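Long-range contacts in xyloglucanase (Paenibacillus pabuli, PDB 2JEP), which hydrolyses xyloglucan, a plant cell-wall polysaccharide, as a glycoside hydrolase of family 5 built on a TIM barrel: residues A[268-273]-A[293-298]; A[326-331]-A[338-343]. One frame throughout, in Å; residues are numbered along the deposited sequence.

Contact 1: residues A[268-273]-A[293-298]; sequences PWDFAG and STWGQE
P268 and W295 meet in a CH-pi contact: CB of the proline sits over one face of the indole, 3.9 Å from the centroid of its six-membered ring and 21° off the ring normal. The proline follows a cis peptide bond and occupies the N-cap position of the short helix 269-272. The contact thus joins the start of that helix, after barrel strand 259-265, to the end of the long loop leading into helix 298-313. The other edge of the proline ring lies against backbone, with P268 CD 3.3 Å from G296 O, a carbonyl whose hydrogen bond comes from W282 NE1. G296 has a positive phi, and a CB built on it would clash with P268 CB, so the close approach depends on the missing side chain.

The polar half centres on D270, whose CG lies between the backbone N and the carbonyl carbon (chi1 60°), a rotation that brings the carboxylate to S293. S293 OG donates to D270 OD1 at 2.6 Å, arriving from above the carboxylate plane. The second oxygen works through solvent: one water donates to D270 OD2 and accepts from T294 N, while another, at the indole edge and in its plane, accepts from W295 NE1 and donates weakly to OD2.

D270 thus accepts one direct and two water-borne links, which probably holds its carboxylate in the charged form, while P268 supplies the apolar surface beside it.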
ATOM      1  N   PRO A 268      -2.650 -15.246  -8.673  1.00  6.68           N
ATOM      2  CA  PRO A 268      -3.076 -14.994 -10.032  1.00  7.29           C
ATOM      3  C   PRO A 268      -4.366 -14.207 -10.064  1.00  7.19           C
ATOM      4  O   PRO A 268      -5.301 -14.494  -9.319  1.00  7.61           O
ATOM      5  CB  PRO A 268      -3.282 -16.407 -10.606  1.00  7.73           C
ATOM      6  CG  PRO A 268      -3.710 -17.206  -9.406  1.00  7.91           C
ATOM      7  CD  PRO A 268      -3.036 -16.600  -8.212  1.00  7.71           C
ATOM      8  N   TRP A 269      -4.411 -13.204 -10.937  1.00  7.22           N
ATOM      9  CA  TRP A 269      -5.536 -12.270 -10.962  1.00  7.67           C
ATOM     10  C   TRP A 269      -6.855 -12.956 -11.232  1.00  7.79           C
ATOM     11  O   TRP A 269      -7.890 -12.554 -10.705  1.00  7.87           O
ATOM     12  CB  TRP A 269      -5.300 -11.219 -12.040  1.00  8.13           C
ATOM     13  CG  TRP A 269      -6.333 -10.134 -12.083  1.00  8.25           C
ATOM     14  CD1 TRP A 269      -7.261  -9.929 -13.062  1.00  8.58           C
ATOM     15  CD2 TRP A 269      -6.547  -9.120 -11.097  1.00  7.81           C
ATOM     16  NE1 TRP A 269      -8.047  -8.845 -12.744  1.00  9.02           N
ATOM     17  CE2 TRP A 269      -7.637  -8.339 -11.539  1.00  8.56           C
ATOM     18  CE3 TRP A 269      -5.955  -8.817  -9.855  1.00  8.91           C
ATOM     19  CZ2 TRP A 269      -8.099  -7.232 -10.829  1.00  8.90           C
ATOM     20  CZ3 TRP A 269      -6.430  -7.709  -9.144  1.00  9.35           C
ATOM     21  CH2 TRP A 269      -7.487  -6.928  -9.652  1.00  8.92           C
ATOM     22  N   ASP A 270      -6.851 -13.997 -12.056  1.00  7.42           N
ATOM     23  CA  ASP A 270      -8.080 -14.675 -12.378  1.00  7.51           C
ATOM     24  C   ASP A 270      -8.809 -15.177 -11.129  1.00  7.14           C
ATOM     25  O   ASP A 270     -10.039 -15.114 -11.071  1.00  8.10           O
ATOM     26  CB  ASP A 270      -7.904 -15.734 -13.486  1.00  7.74           C
ATOM     27  CG  ASP A 270      -6.920 -16.871 -13.174  1.00  8.76           C
ATOM     28  OD1 ASP A 270      -6.290 -16.911 -12.108  1.00  8.41           O
ATOM     29  OD2 ASP A 270      -6.773 -17.724 -14.109  1.00  9.34           O
ATOM     30  N   PHE A 271      -8.045 -15.614 -10.130  1.00  7.61           N
ATOM     31  CA  PHE A 271      -8.602 -15.944  -8.824  1.00  6.82           C
ATOM     32  C   PHE A 271      -8.885 -14.730  -7.963  1.00  7.15           C
ATOM     33  O   PHE A 271      -9.976 -14.587  -7.410  1.00  7.78           O
ATOM     34  CB  PHE A 271      -7.637 -16.883  -8.065  1.00  6.95           C
ATOM     35  CG  PHE A 271      -8.007 -17.107  -6.627  1.00  7.32           C
ATOM     36  CD1 PHE A 271      -9.150 -17.810  -6.292  1.00  7.15           C
ATOM     37  CD2 PHE A 271      -7.256 -16.545  -5.610  1.00  7.02           C
ATOM     38  CE1 PHE A 271      -9.527 -17.979  -4.953  1.00  7.33           C
ATOM     39  CE2 PHE A 271      -7.628 -16.684  -4.279  1.00  7.56           C
ATOM     40  CZ  PHE A 271      -8.779 -17.405  -3.945  1.00  7.82           C
ATOM     41  N   ALA A 272      -7.866 -13.880  -7.814  1.00  7.03           N
ATOM     42  CA  ALA A 272      -7.876 -12.884  -6.751  1.00  6.60           C
ATOM     43  C   ALA A 272      -8.687 -11.641  -7.058  1.00  7.47           C
ATOM     44  O   ALA A 272      -9.246 -11.031  -6.128  1.00  7.56           O
ATOM     45  CB  ALA A 272      -6.453 -12.483  -6.383  1.00  7.96           C
ATOM     46  N   GLY A 273      -8.708 -11.227  -8.322  1.00  7.81           N
ATOM     47  CA  GLY A 273      -9.314  -9.947  -8.646  1.00  8.14           C
ATOM     48  C   GLY A 273     -10.287  -9.898  -9.809  1.00  8.02           C
ATOM     49  O   GLY A 273     -11.065  -8.937  -9.924  1.00  8.99           O
ATOM     50  N   SER A 293      -6.842 -21.906 -10.977  1.00  7.77           N
ATOM     51  CA  SER A 293      -5.955 -21.424 -12.033  1.00  7.92           C
ATOM     52  C   SER A 293      -4.983 -22.533 -12.447  1.00  8.66           C
ATOM     53  O   SER A 293      -4.803 -23.524 -11.740  1.00  9.75           O
ATOM     54  CB  SER A 293      -5.144 -20.220 -11.543  1.00  7.91           C
ATOM     55  OG  SER A 293      -5.971 -19.237 -10.947  1.00  7.87           O
ATOM     56  N   THR A 294      -4.325 -22.332 -13.583  1.00  8.68           N
ATOM     57  CA  THR A 294      -3.318 -23.285 -14.067  1.00  9.44           C
ATOM     58  C   THR A 294      -1.901 -22.844 -13.725  1.00  9.14           C
ATOM     59  O   THR A 294      -0.943 -23.544 -14.055  1.00  9.95           O
ATOM     60  CB  THR A 294      -3.444 -23.487 -15.571  1.00 10.06           C
ATOM     61  OG1 THR A 294      -3.427 -22.222 -16.212  1.00 13.28           O
ATOM     62  CG2 THR A 294      -4.749 -24.218 -15.892  1.00 12.77           C
ATOM     63  N   TRP A 295      -1.763 -21.706 -13.040  1.00  9.48           N
ATOM     64  CA  TRP A 295      -0.470 -21.152 -12.684  1.00  8.53           C
ATOM     65  C   TRP A 295      -0.700 -20.291 -11.414  1.00  7.94           C
ATOM     66  O   TRP A 295      -1.827 -20.157 -10.936  1.00  8.19           O
ATOM     67  CB  TRP A 295       0.104 -20.306 -13.837  1.00  9.39           C
ATOM     68  CG  TRP A 295      -0.678 -19.034 -14.043  1.00  9.60           C
ATOM     69  CD1 TRP A 295      -1.875 -18.909 -14.680  1.00 11.18           C
ATOM     70  CD2 TRP A 295      -0.359 -17.717 -13.542  1.00  9.83           C
ATOM     71  NE1 TRP A 295      -2.318 -17.608 -14.628  1.00 11.47           N
ATOM     72  CE2 TRP A 295      -1.405 -16.856 -13.938  1.00 10.29           C
ATOM     73  CE3 TRP A 295       0.715 -17.182 -12.817  1.00 10.44           C
ATOM     74  CZ2 TRP A 295      -1.419 -15.491 -13.626  1.00 11.27           C
ATOM     75  CZ3 TRP A 295       0.682 -15.838 -12.503  1.00 10.93           C
ATOM     76  CH2 TRP A 295      -0.375 -15.004 -12.915  1.00 11.95           C
ATOM     77  N   GLY A 296       0.381 -19.760 -10.869  1.00  8.08           N
ATOM     78  CA  GLY A 296       0.250 -18.797  -9.788  1.00  8.06           C
ATOM     79  C   GLY A 296      -0.021 -19.394  -8.419  1.00  8.40           C
ATOM     80  O   GLY A 296      -0.543 -18.719  -7.523  1.00  7.74           O
ATOM     81  N   GLN A 297       0.380 -20.640  -8.227  1.00  7.88           N
ATOM     82  CA  GLN A 297       0.089 -21.361  -7.004  1.00  7.88           C
ATOM     83  C   GLN A 297       1.204 -21.171  -5.993  1.00  7.98           C
ATOM     84  O   GLN A 297       1.960 -20.190  -6.066  1.00  8.34           O
ATOM     85  CB  GLN A 297      -0.185 -22.827  -7.318  1.00  8.01           C
ATOM     86  CG  GLN A 297      -1.280 -22.969  -8.354  1.00  7.61           C
ATOM     87  CD  GLN A 297      -2.626 -22.412  -7.880  1.00  7.36           C
ATOM     88  OE1 GLN A 297      -3.132 -22.827  -6.819  1.00  8.26           O
ATOM     89  NE2 GLN A 297      -3.197 -21.468  -8.634  1.00  8.20           N
ATOM     90  N   GLU A 298       1.335 -22.089  -5.040  1.00  8.38           N
ATOM     91  CA  GLU A 298       2.276 -21.922  -3.930  1.00  9.06           C
ATOM     92  C   GLU A 298       3.712 -21.750  -4.413  1.00  8.58           C
ATOM     93  O   GLU A 298       4.492 -21.005  -3.799  1.00  9.07           O
ATOM     94  CB  GLU A 298       2.203 -23.147  -3.009  1.00  9.76           C
ATOM     95  CG  GLU A 298       0.899 -23.308  -2.213  1.00 10.31           C
ATOM     96  CD  GLU A 298      -0.182 -24.141  -2.895  1.00 11.61           C
ATOM     97  OE1 GLU A 298      -0.225 -24.233  -4.143  1.00 10.18           O
ATOM     98  OE2 GLU A 298      -0.996 -24.712  -2.124  1.00 14.01           O
TER
HETATM   99  O   HOH W   1      -5.511 -20.035 -14.959  1.00 11.37           O
HETATM  100  O   HOH W   2      -4.713 -16.479 -15.766  1.00 15.80           O

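Contact 2: residues A[326-331]-A[338-343]; sequences SIDKTS and VYRAAY
With CG anti to the carbonyl carbon (chi1 -61°) and a bend at chi3, the R340 side chain runs from its helix along the backbone of S326 and I327 and lays its guanidinium against D328. R340 NH1 donates to S326 O at 3.0 Å, with an N-H...O angle of 166°; the acceptor lies close to the guanidinium plane. D328 covers one face instead, its CA 3.5 Å above that plane. The carboxylate and guanidinium are stacked 26° apart, and D328 OD2 to R340 NH2, at 3.8 Å, is a long salt bridge of charges alone. This is the turn between strand 319-324 and helix 336-353, the seventh beta-alpha unit of the TIM barrel, so the helix grips the loop leading into it. There D328 OD1 closes an Asx turn, accepting from T330 N at 2.9 Å and from T330 OG1. R340 NE bonds N337 OD1. Were R340 an alanine, S326 O would probably lose this donor, N337 OD1 its partner at NE, and the D328 carboxylate its nearby positive charge. S326 OG touches R340 CG at 3.3 Å and shares a water with R340 O, while S326 CB rests 4.0 Å from Y343 CD2.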
ATOM      1  N   SER A 326      -8.080 -11.316  -1.942  1.00  6.60           N
ATOM      2  CA  SER A 326      -8.897 -11.928  -2.975  1.00  6.55           C
ATOM      3  C   SER A 326     -10.362 -11.556  -2.815  1.00  6.43           C
ATOM      4  O   SER A 326     -10.869 -11.441  -1.686  1.00  6.86           O
ATOM      5  CB  SER A 326      -8.692 -13.439  -3.018  1.00  6.70           C
ATOM      6  OG  SER A 326      -9.030 -14.059  -1.796  1.00  7.67           O
ATOM      7  N   ILE A 327     -11.026 -11.364  -3.944  1.00  6.30           N
ATOM      8  CA  ILE A 327     -12.404 -10.909  -3.918  1.00  7.48           C
ATOM      9  C   ILE A 327     -13.405 -12.025  -3.616  1.00  7.15           C
ATOM     10  O   ILE A 327     -13.196 -13.206  -3.950  1.00  7.56           O
ATOM     11  CB  ILE A 327     -12.809 -10.207  -5.236  1.00  7.25           C
ATOM     12  CG1 ILE A 327     -12.765 -11.146  -6.468  1.00  7.50           C
ATOM     13  CG2 ILE A 327     -11.967  -8.952  -5.413  1.00  7.73           C
ATOM     14  CD1 ILE A 327     -13.311 -10.531  -7.696  1.00  9.16           C
ATOM     15  N   ASP A 328     -14.537 -11.628  -3.030  1.00  6.86           N
ATOM     16  CA  ASP A 328     -15.580 -12.561  -2.606  1.00  6.79           C
ATOM     17  C   ASP A 328     -16.331 -13.124  -3.794  1.00  7.21           C
ATOM     18  O   ASP A 328     -17.082 -12.411  -4.461  1.00  7.24           O
ATOM     19  CB  ASP A 328     -16.523 -11.836  -1.654  1.00  6.82           C
ATOM     20  CG  ASP A 328     -17.598 -12.723  -1.039  1.00  7.19           C
ATOM     21  OD1 ASP A 328     -17.897 -13.789  -1.613  1.00  8.16           O
ATOM     22  OD2 ASP A 328     -18.135 -12.291   0.018  1.00  7.48           O
ATOM     23  N   LYS A 329     -16.118 -14.421  -4.037  1.00  6.36           N
ATOM     24  CA  LYS A 329     -16.769 -15.154  -5.137  1.00  6.61           C
ATOM     25  C   LYS A 329     -17.723 -16.218  -4.607  1.00  6.44           C
ATOM     26  O   LYS A 329     -18.029 -17.168  -5.325  1.00  6.77           O
ATOM     27  CB  LYS A 329     -15.729 -15.743  -6.111  1.00  6.53           C
ATOM     28  CG  LYS A 329     -14.923 -14.682  -6.815  1.00  7.08           C
ATOM     29  CD  LYS A 329     -14.011 -15.263  -7.860  1.00  7.99           C
ATOM     30  CE  LYS A 329     -13.148 -14.219  -8.512  1.00  7.81           C
ATOM     31  NZ  LYS A 329     -12.512 -14.740  -9.777  1.00  8.19           N
ATOM     32  N   THR A 330     -18.210 -16.049  -3.370  1.00  6.50           N
ATOM     33  CA  THR A 330     -19.167 -17.010  -2.824  1.00  6.68           C
ATOM     34  C   THR A 330     -20.497 -17.048  -3.584  1.00  7.02           C
ATOM     35  O   THR A 330     -21.207 -18.054  -3.483  1.00  8.17           O
ATOM     36  CB  THR A 330     -19.466 -16.736  -1.338  1.00  6.99           C
ATOM     37  OG1 THR A 330     -19.993 -15.413  -1.172  1.00  7.89           O
ATOM     38  CG2 THR A 330     -18.232 -16.944  -0.476  1.00  8.43           C
ATOM     39  N   SER A 331     -20.786 -16.017  -4.387  1.00  6.81           N
ATOM     40  CA  SER A 331     -21.972 -16.008  -5.253  1.00  6.90           C
ATOM     41  C   SER A 331     -21.810 -16.935  -6.457  1.00  7.89           C
ATOM     42  O   SER A 331     -22.785 -17.252  -7.136  1.00  8.66           O
ATOM     43  CB  SER A 331     -22.293 -14.596  -5.749  1.00  7.89           C
ATOM     44  OG  SER A 331     -21.259 -14.056  -6.554  1.00  8.72           O
ATOM     45  N   VAL A 338     -13.145 -20.761   1.680  1.00  7.60           N
ATOM     46  CA  VAL A 338     -12.068 -21.665   2.046  1.00  8.18           C
ATOM     47  C   VAL A 338     -10.779 -21.219   1.377  1.00  6.99           C
ATOM     48  O   VAL A 338      -9.708 -21.206   1.997  1.00  7.68           O
ATOM     49  CB  VAL A 338     -12.394 -23.139   1.602  1.00  8.38           C
ATOM     50  CG1 VAL A 338     -11.225 -24.077   1.842  1.00  9.68           C
ATOM     51  CG2 VAL A 338     -13.673 -23.645   2.328  1.00  9.87           C
ATOM     52  N   TYR A 339     -10.883 -20.840   0.110  1.00  6.99           N
ATOM     53  CA  TYR A 339      -9.705 -20.449  -0.671  1.00  6.40           C
ATOM     54  C   TYR A 339      -9.231 -19.037  -0.419  1.00  6.47           C
ATOM     55  O   TYR A 339      -8.038 -18.773  -0.485  1.00  7.12           O
ATOM     56  CB  TYR A 339      -9.901 -20.776  -2.182  1.00  6.97           C
ATOM     57  CG  TYR A 339     -10.365 -22.207  -2.268  1.00  6.45           C
ATOM     58  CD1 TYR A 339      -9.520 -23.229  -1.852  1.00  7.26           C
ATOM     59  CD2 TYR A 339     -11.694 -22.512  -2.509  1.00  7.34           C
ATOM     60  CE1 TYR A 339      -9.953 -24.516  -1.749  1.00  8.10           C
ATOM     61  CE2 TYR A 339     -12.142 -23.822  -2.426  1.00  7.68           C
ATOM     62  CZ  TYR A 339     -11.270 -24.810  -2.018  1.00  8.11           C
ATOM     63  OH  TYR A 339     -11.681 -26.124  -1.866  1.00  9.74           O
ATOM     64  N   ARG A 340     -10.163 -18.129  -0.126  1.00  6.76           N
ATOM     65  CA  ARG A 340      -9.742 -16.803   0.292  1.00  6.86           C
ATOM     66  C   ARG A 340      -8.928 -16.870   1.570  1.00  7.28           C
ATOM     67  O   ARG A 340      -7.926 -16.184   1.725  1.00  6.85           O
ATOM     68  CB  ARG A 340     -10.949 -15.869   0.429  1.00  7.55           C
ATOM     69  CG  ARG A 340     -11.705 -15.704  -0.899  1.00  6.76           C
ATOM     70  CD  ARG A 340     -12.382 -14.352  -1.029  1.00  8.92           C
ATOM     71  NE  ARG A 340     -13.358 -14.162   0.024  1.00  8.48           N
ATOM     72  CZ  ARG A 340     -13.757 -12.976   0.513  1.00  8.23           C
ATOM     73  NH1 ARG A 340     -13.243 -11.811   0.106  1.00  8.18           N
ATOM     74  NH2 ARG A 340     -14.683 -12.966   1.437  1.00  9.07           N
ATOM     75  N   ALA A 341      -9.360 -17.709   2.502  1.00  7.28           N
ATOM     76  CA  ALA A 341      -8.599 -17.942   3.706  1.00  6.97           C
ATOM     77  C   ALA A 341      -7.256 -18.579   3.378  1.00  7.15           C
ATOM     78  O   ALA A 341      -6.223 -18.132   3.878  1.00  7.88           O
ATOM     79  CB  ALA A 341      -9.397 -18.801   4.689  1.00  7.44           C
ATOM     80  N   ALA A 342      -7.254 -19.651   2.577  1.00  7.60           N
ATOM     81  CA  ALA A 342      -5.989 -20.341   2.252  1.00  7.78           C
ATOM     82  C   ALA A 342      -5.000 -19.396   1.594  1.00  7.66           C
ATOM     83  O   ALA A 342      -3.802 -19.424   1.904  1.00  8.07           O
ATOM     84  CB  ALA A 342      -6.252 -21.568   1.375  1.00  8.74           C
ATOM     85  N   TYR A 343      -5.488 -18.574   0.671  1.00  7.29           N
ATOM     86  CA  TYR A 343      -4.638 -17.602  -0.035  1.00  7.14           C
ATOM     87  C   TYR A 343      -4.097 -16.573   0.945  1.00  6.74           C
ATOM     88  O   TYR A 343      -2.910 -16.276   0.946  1.00  7.40           O
ATOM     89  CB  TYR A 343      -5.465 -16.906  -1.103  1.00  7.04           C
ATOM     90  CG  TYR A 343      -4.756 -15.938  -2.004  1.00  7.09           C
ATOM     91  CD1 TYR A 343      -3.851 -16.365  -2.924  1.00  7.58           C
ATOM     92  CD2 TYR A 343      -5.011 -14.599  -1.941  1.00  8.00           C
ATOM     93  CE1 TYR A 343      -3.240 -15.517  -3.791  1.00  8.18           C
ATOM     94  CE2 TYR A 343      -4.384 -13.708  -2.790  1.00  9.17           C
ATOM     95  CZ  TYR A 343      -3.497 -14.166  -3.729  1.00  8.47           C
ATOM     96  OH  TYR A 343      -2.903 -13.251  -4.572  1.00  8.68           O
TER
HETATM   97  O   HOH W   3      -7.540 -13.635   0.512  1.00  8.09           O

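In the fold
Both segments of contact 1 precede those of contact 2, and the two centres lie about 12 Å apart on the same side of the chain's centre. Contact 1 ties helix 269-272, just after barrel strand 259-265, to the loop entering helix 298-313; contact 2 does the same kind of work one unit on, between strand 319-324 and helix 336-353. They also touch: A272 O probably accepts a hydrogen bond from I327 N, and K329 NZ reaches D270 O. F271 bridges them further, meeting Y343 edge-to-face. The loops that follow two neighbouring barrel strands are thereby tied to each other, at the C-terminal strand ends that in TIM-barrel enzymes generally carry the active site.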